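Local coordinates for protein 1,4-dihydroxy-2-naphthoyl-CoA hydrolase (Escherichia coli, PDB 1VH5) that hydrolyses 1,4-dihydroxy-2-naphthoyl-CoA to 1,4-dihydroxy-2-naphthoate and CoA in menaquinone biosynthesis, and also cleaves a wide range of other acyl-CoA thioesters, at residues V61-S66 / G98-V103. Residues are numbered along the deposited sequence; the frame is centred on the assembly and turned at random.
Sequences VVLAES and GRVRGV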
loop_
_atom_site.group_PDB
_atom_site.type_symbol
_atom_site.label_atom_id
_atom_site.label_comp_id
_atom_site.label_asym_id
_atom_site.label_seq_id
_atom_site.Cartn_x
_atom_site.Cartn_y
_atom_site.Cartn_z
ATOM N N VAL A 61 1.917 -3.695 0.569
ATOM C CA VAL A 61 2.421 -2.466 1.205
ATOM C C VAL A 61 1.634 -2.150 2.473
ATOM O O VAL A 61 2.203 -1.702 3.469
ATOM C CB VAL A 61 2.463 -1.290 0.201
ATOM C CG1 VAL A 61 2.973 -0.027 0.916
ATOM C CG2 VAL A 61 3.378 -1.635 -0.985
ATOM N N VAL A 62 0.325 -2.390 2.477
ATOM C CA VAL A 62 -0.412 -2.287 3.735
ATOM C C VAL A 62 0.211 -3.192 4.814
ATOM O O VAL A 62 0.430 -2.768 5.950
ATOM C CB VAL A 62 -1.904 -2.645 3.578
ATOM C CG1 VAL A 62 -2.590 -2.642 4.951
ATOM C CG2 VAL A 62 -2.620 -1.635 2.653
ATOM N N LEU A 63 0.507 -4.425 4.451
ATOM C CA LEU A 63 1.108 -5.359 5.402
ATOM C C LEU A 63 2.463 -4.807 5.890
ATOM O O LEU A 63 2.724 -4.725 7.125
ATOM C CB LEU A 63 1.218 -6.769 4.803
ATOM C CG LEU A 63 1.920 -7.811 5.703
ATOM C CD1 LEU A 63 1.143 -8.035 7.011
ATOM C CD2 LEU A 63 2.064 -9.117 4.936
ATOM N N ALA A 64 3.318 -4.383 4.950
ATOM C CA ALA A 64 4.650 -3.886 5.305
ATOM C C ALA A 64 4.539 -2.674 6.213
ATOM O O ALA A 64 5.266 -2.583 7.224
ATOM C CB ALA A 64 5.453 -3.532 4.053
ATOM N N GLU A 65 3.678 -1.708 5.874
ATOM C CA GLU A 65 3.593 -0.497 6.674
ATOM C C GLU A 65 2.974 -0.807 8.031
ATOM O O GLU A 65 3.348 -0.190 9.034
ATOM C CB GLU A 65 2.799 0.610 5.941
ATOM C CG GLU A 65 2.806 1.925 6.726
ATOM C CD GLU A 65 2.795 3.173 5.886
ATOM O OE1 GLU A 65 3.114 3.122 4.667
ATOM O OE2 GLU A 65 2.439 4.200 6.484
ATOM N N SER A 66 1.999 -1.721 8.086
ATOM C CA SER A 66 1.367 -2.064 9.380
ATOM C C SER A 66 2.381 -2.660 10.345
ATOM O O SER A 66 2.349 -2.362 11.537
ATOM C CB SER A 66 0.262 -3.087 9.150
ATOM O OG SER A 66 -0.810 -2.536 8.386
ATOM N N GLY A 98 -3.773 -18.809 0.190
ATOM C CA GLY A 98 -3.199 -18.913 1.510
ATOM C C GLY A 98 -2.965 -17.572 2.165
ATOM O O GLY A 98 -3.729 -16.638 1.966
ATOM N N ARG A 99 -1.927 -17.510 2.991
ATOM C CA ARG A 99 -1.567 -16.290 3.699
ATOM C C ARG A 99 -0.153 -15.975 3.336
ATOM O O ARG A 99 0.651 -16.882 3.172
ATOM C CB ARG A 99 -1.685 -16.446 5.215
ATOM C CG ARG A 99 -3.108 -16.770 5.696
ATOM C CD ARG A 99 -3.208 -16.924 7.201
ATOM N NE ARG A 99 -2.992 -15.666 7.924
ATOM C CZ ARG A 99 -3.926 -14.762 8.133
ATOM N NH1 ARG A 99 -3.647 -13.665 8.808
ATOM N NH2 ARG A 99 -5.170 -14.953 7.680
ATOM N N VAL A 100 0.149 -14.691 3.223
ATOM C CA VAL A 100 1.549 -14.278 3.082
ATOM C C VAL A 100 2.064 -13.785 4.410
ATOM O O VAL A 100 1.284 -13.431 5.279
ATOM C CB VAL A 100 1.735 -13.164 1.986
ATOM C CG1 VAL A 100 1.448 -13.750 0.615
ATOM C CG2 VAL A 100 0.912 -11.910 2.286
ATOM N N ARG A 101 3.386 -13.837 4.562
ATOM C CA ARG A 101 4.016 -13.470 5.831
ATOM C C ARG A 101 5.030 -12.346 5.642
ATOM O O ARG A 101 5.956 -12.493 4.843
ATOM C CB ARG A 101 4.700 -14.681 6.445
ATOM C CG ARG A 101 5.370 -14.404 7.824
ATOM C CD ARG A 101 6.148 -15.624 8.357
ATOM N NE ARG A 101 5.223 -16.714 8.609
ATOM C CZ ARG A 101 4.684 -16.967 9.785
ATOM N NH1 ARG A 101 3.790 -17.948 9.893
ATOM N NH2 ARG A 101 5.011 -16.236 10.843
ATOM N N GLY A 102 4.854 -11.257 6.374
ATOM C CA GLY A 102 5.870 -10.214 6.401
ATOM C C GLY A 102 6.811 -10.393 7.573
ATOM O O GLY A 102 6.367 -10.651 8.707
ATOM N N VAL A 103 8.091 -10.228 7.277
ATOM C CA VAL A 103 9.155 -10.377 8.261
ATOM C C VAL A 103 9.883 -9.031 8.282
ATOM O O VAL A 103 10.452 -8.633 7.268
ATOM C CB VAL A 103 10.184 -11.506 7.870
ATOM C CG1 VAL A 103 11.250 -11.629 8.919
ATOM C CG2 VAL A 103 9.481 -12.873 7.656
#
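Leu63 lays its CD2 methyl over the backbone of strand 99-103 at Gly102, and this one branch makes every close approach between the two segments. Leu63 CD2 stands 3.8 Å from Gly102 N and 4.0 Å from Val100 CG2, which is van der Waals packing against a peptide nitrogen and a methyl about 94° apart as seen from CD2. Two torsions account for the reach: CG lies anti to the backbone N (chi1 176°), which carries the isobutyl end out from the helix, and CD2 lies anti to CA, extended to the strand. Val100 and Gly102 are two residues apart and share the sheet face turned to the helix, whereas Arg101 between them has its CB pointing away from the helix, and its NH2 forms a salt bridge with Glu39 OE1. Because Gly102 has no side chain, the methyl can settle directly on its main-chain N. Val100 flanks it; its CG1 sits anti to the carbonyl carbon, which puts CG2 between N and C as the methyl that faces Leu63. Met42 of strand 38-43 touches both Leu63 and Val100 and extends the apolar layer to the next strand. On the helix, Ser66 OG reaches back 2.7 Å to Val62 O, approaching from above the carbonyl plane, while Ser66 N bonds the same oxygen from the opposite face, 2.8 Å away. That hydroxyl also hydrogen-bonds His56 NE2 of the second subunit, while Glu65 OE1 hydrogen-bonds His91 NE2 of that subunit. The segment axes approach to 8.8 Å at 36°, with Leu63 spanning part of the gap. A long helix packed against a curved antiparallel sheet is the hotdog fold; in this PaaI-family thioesterase it carries Glu65, the probable catalytic carboxylate, to the subunit interface.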